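Local coordinates for protein monalysin (Pseudomonas entomophila, PDB 4MKO) that forms pores in host cell membranes as a secreted aerolysin-like beta-barrel toxin, lysing cells and damaging the intestine of Drosophila, at residues Arg53-Tyr58 and Gly220-Asp225; Leu145-Asn150 and Tyr178-Thr183. All coordinates share one frame; numbering follows the deposited sequence.

Contact 1: residues Arg53-Tyr58 and Gly220-Asp225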
ATOM      1  N   ARG A  53      -4.971  -4.471   8.173  1.00  4.73           N
ATOM      2  CA  ARG A  53      -5.961  -4.638   7.111  1.00  5.00           C
ATOM      3  C   ARG A  53      -5.526  -3.811   5.910  1.00  5.79           C
ATOM      4  O   ARG A  53      -4.909  -2.759   6.105  1.00  4.18           O
ATOM      5  CB  ARG A  53      -7.399  -4.264   7.560  1.00  4.95           C
ATOM      6  CG  ARG A  53      -7.575  -2.801   7.992  1.00  4.95           C
ATOM      7  CD  ARG A  53      -9.031  -2.352   7.807  1.00  7.12           C
ATOM      8  NE  ARG A  53      -9.367  -2.267   6.379  1.00  7.11           N
ATOM      9  CZ  ARG A  53     -10.595  -2.123   5.881  1.00 11.87           C
ATOM     10  NH1 ARG A  53     -11.649  -2.041   6.694  1.00  6.27           N
ATOM     11  NH2 ARG A  53     -10.779  -2.062   4.572  1.00  7.54           N
ATOM     12  N   PRO A  54      -5.856  -4.238   4.670  1.00  4.57           N
ATOM     13  CA  PRO A  54      -5.558  -3.369   3.511  1.00  4.03           C
ATOM     14  C   PRO A  54      -6.505  -2.184   3.572  1.00  5.77           C
ATOM     15  O   PRO A  54      -7.651  -2.348   4.007  1.00  5.58           O
ATOM     16  CB  PRO A  54      -5.899  -4.250   2.276  1.00  5.68           C
ATOM     17  CG  PRO A  54      -6.253  -5.620   2.812  1.00  9.34           C
ATOM     18  CD  PRO A  54      -6.626  -5.439   4.268  1.00  5.75           C
ATOM     19  N   VAL A  55      -6.062  -0.998   3.121  1.00  3.14           N
ATOM     20  CA  VAL A  55      -6.958   0.169   3.143  1.00  3.86           C
ATOM     21  C   VAL A  55      -6.980   0.954   1.836  1.00  6.30           C
ATOM     22  O   VAL A  55      -7.937   1.695   1.590  1.00  5.73           O
ATOM     23  CB  VAL A  55      -6.685   1.126   4.342  1.00  6.18           C
ATOM     24  CG1 VAL A  55      -7.121   0.491   5.674  1.00  6.30           C
ATOM     25  CG2 VAL A  55      -5.214   1.597   4.391  1.00  6.14           C
ATOM     26  N   PHE A  56      -5.884   0.894   1.067  1.00  4.98           N
ATOM     27  CA  PHE A  56      -5.807   1.722  -0.136  1.00  4.52           C
ATOM     28  C   PHE A  56      -4.879   1.096  -1.151  1.00  6.77           C
ATOM     29  O   PHE A  56      -4.044   0.265  -0.811  1.00  5.80           O
ATOM     30  CB  PHE A  56      -5.290   3.124   0.273  1.00  5.76           C
ATOM     31  CG  PHE A  56      -5.731   4.246  -0.650  1.00  6.47           C
ATOM     32  CD1 PHE A  56      -7.004   4.797  -0.540  1.00  8.29           C
ATOM     33  CD2 PHE A  56      -4.862   4.776  -1.594  1.00  8.62           C
ATOM     34  CE1 PHE A  56      -7.418   5.823  -1.394  1.00 10.34           C
ATOM     35  CE2 PHE A  56      -5.268   5.818  -2.435  1.00 10.39           C
ATOM     36  CZ  PHE A  56      -6.545   6.328  -2.334  1.00  9.32           C
ATOM     37  N   ALA A  57      -5.035   1.482  -2.404  1.00  4.08           N
ATOM     38  CA  ALA A  57      -4.123   1.016  -3.454  1.00  4.08           C
ATOM     39  C   ALA A  57      -3.932   2.182  -4.370  1.00  8.99           C
ATOM     40  O   ALA A  57      -4.908   2.867  -4.683  1.00  8.45           O
ATOM     41  CB  ALA A  57      -4.705  -0.168  -4.202  1.00  5.02           C
ATOM     42  N   TYR A  58      -2.683   2.466  -4.749  1.00  4.99           N
ATOM     43  CA  TYR A  58      -2.480   3.614  -5.634  1.00  5.18           C
ATOM     44  C   TYR A  58      -1.360   3.365  -6.619  1.00  8.84           C
ATOM     45  O   TYR A  58      -0.601   2.406  -6.469  1.00  8.68           O
ATOM     46  CB  TYR A  58      -2.300   4.932  -4.857  1.00  6.30           C
ATOM     47  CG  TYR A  58      -0.982   5.040  -4.133  1.00  5.44           C
ATOM     48  CD1 TYR A  58      -0.817   4.496  -2.861  1.00  6.67           C
ATOM     49  CD2 TYR A  58       0.087   5.738  -4.690  1.00  6.98           C
ATOM     50  CE1 TYR A  58       0.389   4.617  -2.177  1.00  6.41           C
ATOM     51  CE2 TYR A  58       1.299   5.864  -4.013  1.00  7.81           C
ATOM     52  CZ  TYR A  58       1.445   5.289  -2.760  1.00 12.12           C
ATOM     53  OH  TYR A  58       2.613   5.402  -2.067  1.00  9.36           O
ATOM     54  N   GLY A 220     -14.275   6.387  10.089  1.00 15.34           N
ATOM     55  CA  GLY A 220     -13.873   7.276   9.021  1.00 16.06           C
ATOM     56  C   GLY A 220     -14.182   6.525   7.752  1.00 20.77           C
ATOM     57  O   GLY A 220     -15.250   5.906   7.635  1.00 22.25           O
ATOM     58  N   HIS A 221     -13.208   6.461   6.858  1.00 14.47           N
ATOM     59  CA  HIS A 221     -13.371   5.759   5.604  1.00 13.63           C
ATOM     60  C   HIS A 221     -13.154   4.236   5.710  1.00 16.27           C
ATOM     61  O   HIS A 221     -13.430   3.509   4.763  1.00 18.43           O
ATOM     62  CB  HIS A 221     -12.474   6.388   4.542  1.00 14.39           C
ATOM     63  CG  HIS A 221     -13.139   6.460   3.206  1.00 17.93           C
ATOM     64  ND1 HIS A 221     -13.410   5.320   2.479  1.00 19.73           N
ATOM     65  CD2 HIS A 221     -13.565   7.541   2.508  1.00 19.92           C
ATOM     66  CE1 HIS A 221     -13.994   5.733   1.366  1.00 18.96           C
ATOM     67  NE2 HIS A 221     -14.107   7.061   1.336  1.00 19.41           N
ATOM     68  N   PHE A 222     -12.659   3.764   6.857  1.00 10.66           N
ATOM     69  CA  PHE A 222     -12.467   2.336   7.120  1.00  9.38           C
ATOM     70  C   PHE A 222     -12.484   2.117   8.620  1.00 10.96           C
ATOM     71  O   PHE A 222     -12.263   3.053   9.398  1.00  9.26           O
ATOM     72  CB  PHE A 222     -11.133   1.800   6.530  1.00 10.02           C
ATOM     73  CG  PHE A 222      -9.867   2.333   7.172  1.00  9.45           C
ATOM     74  CD1 PHE A 222      -9.291   1.682   8.262  1.00 10.13           C
ATOM     75  CD2 PHE A 222      -9.228   3.460   6.662  1.00  9.53           C
ATOM     76  CE1 PHE A 222      -8.106   2.153   8.840  1.00  9.35           C
ATOM     77  CE2 PHE A 222      -8.036   3.932   7.241  1.00 11.65           C
ATOM     78  CZ  PHE A 222      -7.490   3.283   8.334  1.00  9.05           C
ATOM     79  N   SER A 223     -12.690   0.846   9.005  1.00  9.14           N
ATOM     80  CA  SER A 223     -12.676   0.410  10.399  0.71  8.67           C
ATOM     81  C   SER A 223     -11.909  -0.899  10.492  1.00 10.27           C
ATOM     82  O   SER A 223     -11.975  -1.724   9.568  1.00  8.52           O
ATOM     83  CB  SER A 223     -14.098   0.178  10.915  0.71 12.05           C
ATOM     84  OG  SER A 223     -14.882   1.362  10.906  0.71 14.49           O
ATOM     85  N   PHE A 224     -11.209  -1.102  11.604  1.00  6.70           N
ATOM     86  CA  PHE A 224     -10.555  -2.387  11.828  1.00  6.11           C
ATOM     87  C   PHE A 224     -11.623  -3.347  12.326  1.00 10.10           C
ATOM     88  O   PHE A 224     -12.556  -2.948  13.049  1.00  8.52           O
ATOM     89  CB  PHE A 224      -9.498  -2.280  12.905  1.00  7.07           C
ATOM     90  CG  PHE A 224      -8.209  -1.650  12.460  1.00  6.93           C
ATOM     91  CD1 PHE A 224      -8.029  -0.276  12.536  1.00  7.51           C
ATOM     92  CD2 PHE A 224      -7.167  -2.431  11.968  1.00  6.49           C
ATOM     93  CE1 PHE A 224      -6.818   0.307  12.153  1.00  7.50           C
ATOM     94  CE2 PHE A 224      -5.956  -1.845  11.575  1.00  7.96           C
ATOM     95  CZ  PHE A 224      -5.792  -0.474  11.677  1.00  7.04           C
ATOM     96  N   ASP A 225     -11.466  -4.623  11.963  1.00  8.03           N
ATOM     97  CA  ASP A 225     -12.354  -5.674  12.443  1.00  7.59           C
ATOM     98  C   ASP A 225     -11.626  -6.424  13.594  1.00 11.14           C
ATOM     99  O   ASP A 225     -10.824  -7.330  13.341  1.00  9.52           O
ATOM    100  CB  ASP A 225     -12.768  -6.604  11.298  1.00  8.38           C
ATOM    101  CG  ASP A 225     -13.526  -7.844  11.747  1.00 12.94           C
ATOM    102  OD1 ASP A 225     -14.123  -7.818  12.872  1.00 12.20           O
ATOM    103  OD2 ASP A 225     -13.499  -8.849  11.010  1.00 11.07           O
TER
HETATM  104  O   HOH W   1     -14.255  -0.716   6.935  1.00 13.28           O

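Contact 2: residues Leu145-Asn150 and Tyr178-Thr183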
ATOM      1  N   LEU A 145       0.162  -1.328  -2.648  1.00  5.16           N
ATOM      2  CA  LEU A 145      -0.849  -1.818  -1.720  1.00  4.53           C
ATOM      3  C   LEU A 145      -0.557  -1.207  -0.368  1.00  7.20           C
ATOM      4  O   LEU A 145       0.552  -1.344   0.149  1.00  7.17           O
ATOM      5  CB  LEU A 145      -0.874  -3.365  -1.641  1.00  4.61           C
ATOM      6  CG  LEU A 145      -1.098  -4.083  -2.979  1.00  8.27           C
ATOM      7  CD1 LEU A 145      -0.822  -5.595  -2.860  1.00  8.24           C
ATOM      8  CD2 LEU A 145      -2.516  -3.799  -3.549  1.00 10.67           C
ATOM      9  N   VAL A 146      -1.549  -0.503   0.189  1.00  4.39           N
ATOM     10  CA  VAL A 146      -1.431   0.203   1.472  1.00  3.00           C
ATOM     11  C   VAL A 146      -2.239  -0.481   2.562  1.00  6.87           C
ATOM     12  O   VAL A 146      -3.425  -0.781   2.368  1.00  4.48           O
ATOM     13  CB  VAL A 146      -1.826   1.702   1.340  1.00  5.62           C
ATOM     14  CG1 VAL A 146      -1.590   2.451   2.658  1.00  5.54           C
ATOM     15  CG2 VAL A 146      -1.054   2.376   0.195  1.00  5.45           C
ATOM     16  N   TYR A 147      -1.604  -0.660   3.733  1.00  3.92           N
ATOM     17  CA  TYR A 147      -2.203  -1.330   4.891  1.00  3.00           C
ATOM     18  C   TYR A 147      -2.232  -0.422   6.107  1.00  6.31           C
ATOM     19  O   TYR A 147      -1.319   0.394   6.291  1.00  5.51           O
ATOM     20  CB  TYR A 147      -1.387  -2.617   5.230  1.00  3.64           C
ATOM     21  CG  TYR A 147      -1.326  -3.563   4.056  1.00  4.39           C
ATOM     22  CD1 TYR A 147      -0.387  -3.381   3.041  1.00  5.81           C
ATOM     23  CD2 TYR A 147      -2.298  -4.544   3.876  1.00  5.72           C
ATOM     24  CE1 TYR A 147      -0.384  -4.186   1.908  1.00  5.44           C
ATOM     25  CE2 TYR A 147      -2.292  -5.372   2.753  1.00  6.98           C
ATOM     26  CZ  TYR A 147      -1.344  -5.171   1.760  1.00  9.63           C
ATOM     27  OH  TYR A 147      -1.316  -5.972   0.647  1.00 10.40           O
ATOM     28  N   ALA A 148      -3.286  -0.560   6.921  1.00  4.23           N
ATOM     29  CA  ALA A 148      -3.391   0.149   8.197  1.00  4.27           C
ATOM     30  C   ALA A 148      -3.100  -0.885   9.282  1.00  6.56           C
ATOM     31  O   ALA A 148      -3.470  -2.065   9.151  1.00  5.40           O
ATOM     32  CB  ALA A 148      -4.788   0.736   8.391  1.00  5.60           C
ATOM     33  N   HIS A 149      -2.432  -0.441  10.345  1.00  3.86           N
ATOM     34  CA  HIS A 149      -2.036  -1.335  11.404  1.00  3.97           C
ATOM     35  C   HIS A 149      -2.315  -0.721  12.764  1.00  8.61           C
ATOM     36  O   HIS A 149      -2.167   0.491  12.936  1.00  7.15           O
ATOM     37  CB  HIS A 149      -0.507  -1.547  11.329  1.00  4.49           C
ATOM     38  CG  HIS A 149       0.025  -2.013  10.010  1.00  6.66           C
ATOM     39  ND1 HIS A 149       0.118  -3.357   9.707  1.00  8.01           N
ATOM     40  CD2 HIS A 149       0.450  -1.296   8.947  1.00  7.14           C
ATOM     41  CE1 HIS A 149       0.630  -3.416   8.488  1.00  7.68           C
ATOM     42  NE2 HIS A 149       0.838  -2.205   7.990  1.00  7.80           N
ATOM     43  N   ASN A 150      -2.656  -1.568  13.732  1.00  5.52           N
ATOM     44  CA  ASN A 150      -2.739  -1.202  15.136  1.00  4.69           C
ATOM     45  C   ASN A 150      -1.795  -2.167  15.847  1.00  7.86           C
ATOM     46  O   ASN A 150      -2.162  -3.326  16.060  1.00  8.64           O
ATOM     47  CB  ASN A 150      -4.151  -1.287  15.748  1.00  5.90           C
ATOM     48  CG  ASN A 150      -4.087  -1.136  17.275  1.00  7.32           C
ATOM     49  OD1 ASN A 150      -3.011  -0.904  17.853  1.00  8.39           O
ATOM     50  ND2 ASN A 150      -5.201  -1.275  17.969  1.00  6.60           N
ATOM     51  N   TYR A 178      -0.521   3.100  12.370  1.00  4.85           N
ATOM     52  CA  TYR A 178       0.322   3.609  11.294  1.00  4.68           C
ATOM     53  C   TYR A 178      -0.044   2.889   9.988  1.00  7.63           C
ATOM     54  O   TYR A 178      -0.785   1.895  10.018  1.00  7.17           O
ATOM     55  CB  TYR A 178       1.835   3.417  11.638  1.00  5.07           C
ATOM     56  CG  TYR A 178       2.237   1.957  11.640  1.00  5.74           C
ATOM     57  CD1 TYR A 178       1.981   1.142  12.745  1.00  6.72           C
ATOM     58  CD2 TYR A 178       2.788   1.363  10.502  1.00  6.70           C
ATOM     59  CE1 TYR A 178       2.316  -0.211  12.739  1.00  5.01           C
ATOM     60  CE2 TYR A 178       3.095   0.002  10.474  1.00  7.59           C
ATOM     61  CZ  TYR A 178       2.876  -0.776  11.603  1.00  9.33           C
ATOM     62  OH  TYR A 178       3.125  -2.131  11.562  1.00  8.39           O
ATOM     63  N   LEU A 179       0.482   3.380   8.853  1.00  4.94           N
ATOM     64  CA  LEU A 179       0.278   2.703   7.575  1.00  4.55           C
ATOM     65  C   LEU A 179       1.602   2.160   7.065  1.00  7.18           C
ATOM     66  O   LEU A 179       2.645   2.757   7.305  1.00  5.87           O
ATOM     67  CB  LEU A 179      -0.282   3.652   6.489  1.00  4.51           C
ATOM     68  CG  LEU A 179      -1.531   4.485   6.810  1.00  6.71           C
ATOM     69  CD1 LEU A 179      -1.941   5.314   5.572  1.00  6.24           C
ATOM     70  CD2 LEU A 179      -2.704   3.601   7.246  1.00  6.08           C
ATOM     71  N   SER A 180       1.542   1.071   6.278  1.00  6.36           N
ATOM     72  CA  SER A 180       2.702   0.551   5.571  1.00  6.70           C
ATOM     73  C   SER A 180       2.300   0.331   4.131  1.00  8.95           C
ATOM     74  O   SER A 180       1.108   0.334   3.809  1.00  7.48           O
ATOM     75  CB  SER A 180       3.220  -0.743   6.185  1.00  8.43           C
ATOM     76  OG  SER A 180       2.453  -1.864   5.804  1.00 13.52           O
ATOM     77  N   ALA A 181       3.283   0.099   3.274  1.00  8.52           N
ATOM     78  CA  ALA A 181       2.992  -0.087   1.855  1.00  7.38           C
ATOM     79  C   ALA A 181       3.983  -1.057   1.222  1.00  9.93           C
ATOM     80  O   ALA A 181       5.169  -1.040   1.548  1.00  9.06           O
ATOM     81  CB  ALA A 181       3.034   1.251   1.142  1.00  8.26           C
ATOM     82  N   ILE A 182       3.469  -1.919   0.349  1.00  5.99           N
ATOM     83  CA  ILE A 182       4.236  -2.905  -0.416  1.00  6.23           C
ATOM     84  C   ILE A 182       3.803  -2.744  -1.875  1.00  9.25           C
ATOM     85  O   ILE A 182       2.760  -2.132  -2.146  1.00  8.25           O
ATOM     86  CB  ILE A 182       4.030  -4.372   0.103  1.00  8.87           C
ATOM     87  CG1 ILE A 182       2.597  -4.922  -0.203  1.00  7.87           C
ATOM     88  CG2 ILE A 182       4.389  -4.513   1.612  1.00  9.44           C
ATOM     89  CD1 ILE A 182       2.334  -6.394   0.117  1.00  7.68           C
ATOM     90  N   THR A 183       4.569  -3.303  -2.810  1.00  5.58           N
ATOM     91  CA  THR A 183       4.148  -3.246  -4.210  1.00  4.83           C
ATOM     92  C   THR A 183       3.507  -4.546  -4.637  1.00  8.47           C
ATOM     93  O   THR A 183       3.713  -5.597  -4.015  1.00  8.02           O
ATOM     94  CB  THR A 183       5.342  -3.000  -5.140  1.00  7.85           C
ATOM     95  OG1 THR A 183       6.422  -3.841  -4.725  1.00  9.65           O
ATOM     96  CG2 THR A 183       5.762  -1.534  -5.206  1.00  6.95           C
TER

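Contact 1: residues Arg53-Tyr58 and Gly220-Asp225
Arg53 leaves its strand with CG lodged between the backbone N and the carbonyl carbon (chi1 62°), runs extended through chi2, then bends at chi3 (-69°), which brings the guanidinium against Phe222 and Ser223. Phe222 has a similar first torsion, and its ring reaches Val55. At the tip of the arginine, NH1 donates to Ser223 O at 2.9 Å; the N-H...O angle is 155°, and the oxygen lies close to the guanidinium plane while the donor stands tilted from the carbonyl plane. A water accepts from Arg53 NH1 and from Ser223 N, tying the same nitrogen to the loop a second time. NE and NH2 turn back to the arginine's own strand and grip Pro54 O side-on, NE at 2.9 Å and NH2 at 3.2 Å, both in the guanidinium plane. One face of the guanidinium carries Phe222 CB, 3.9 Å from NH1 and offset toward the rim. Lower down the chain, Arg53 CG packs against CD2 and CE2 of Phe224, 4.0 Å from CD2. Val55 CG1 sits over the centre of the Phe222 ring, 3.5 Å from the centroid and almost on the ring normal, a CH-pi contact. Val55 and Phe56 both face Val146, forming a classic beta bulge in strand 46-67, next to which the C-terminal loop 220-225 is laid. Val208 of helix 201-211 touches both Val55 and Phe222, and Ser223 OG bonds to Asn218 O. The guanidinium is thus held in rotation by carbonyls at separate edges, Ser223 O on the loop and Pro54 O on the strand; the buried positive charge is probably stabilised by carbonyl dipoles, with no carboxylate among these partners.

Contact 2: residues Leu145-Asn150 and Tyr178-Thr183
His149 crosses to Tyr178 and Ser180 on the neighbouring antiparallel strand, and most of its atoms meet a partner there. Its CB lies over one face of the Tyr178 ring, 3.7 Å from the centroid and displaced toward the rim, a CH-pi contact. CG follows, 3.5 Å from Tyr178 OH, which stands above the imidazole toward its rim. CD2 comes to 3.3 Å from Tyr178 CE2; the two rings are nearly parallel, with planes at 13°, but offset enough that little of one ring lies over the other. CE1 lies 3.6 Å from Ser180 OG. At the tip, NE2 and Ser180 OG share a 2.7 Å hydrogen bond in which either may be the donor, with OG near the imidazole plane. The other ring nitrogen, ND1, bonds to Thr52 OG1, so polar partners at both nitrogens fix the ring's rotation. Tyr178 CG occupies the position between N and carbonyl carbon (chi1 69°), a torsion that turns its ring face toward the histidine CB; its OH continues to Tyr95 OH. These residues lie in the long mixed sheet of the aerolysin-like fold, where strands 136-151 and 173-191 run antiparallel. Leu145 with Ile182, Tyr147 with Ser180 and His149 with Tyr178 form hydrogen-bonded pairs, each closed by two backbone bonds, and all six side chains share one face. There Tyr147 CE1 meets Ile182 CG1 at 3.7 Å, the aliphatic carbon lying at the phenol's edge, while Tyr147 OH bonds to Asn105 OD1. The opposite face carries the non-hydrogen-bonded pairs Val146 with Ala181 and Ala148 with Leu179. On it Leu179 forks, CD2 touching Ala148 CB at 3.7 Å and CD1 approaching Val146 CG1, and Trp201 of helix 201-211 touches Val146, Leu179 and Ala181.

Overall arrangement
Contacts 1 and 2 lie with their centres about 9 Å apart and meet through one mixed sheet, in which strand 46-67 pairs with 136-151 and 136-151 with 173-191. Along the chain, 53-58 comes first, both segments of contact 2 follow, and loop 220-225 comes last, so contact 1 brackets contact 2. Probable hydrogen bonds from Val55 N to Val146 O and from Val146 N to Phe56 O join them, while Phe224 packs on Ala148 and Pro54 on Tyr147. Helix 201-211 touches side chains of both contacts. Contact 2 joins two neighbouring strands of the sheet, and contact 1 sets the loop near the C-terminus against it in this cleaved monomer, outside the pore-forming region inferred at residues 67-135.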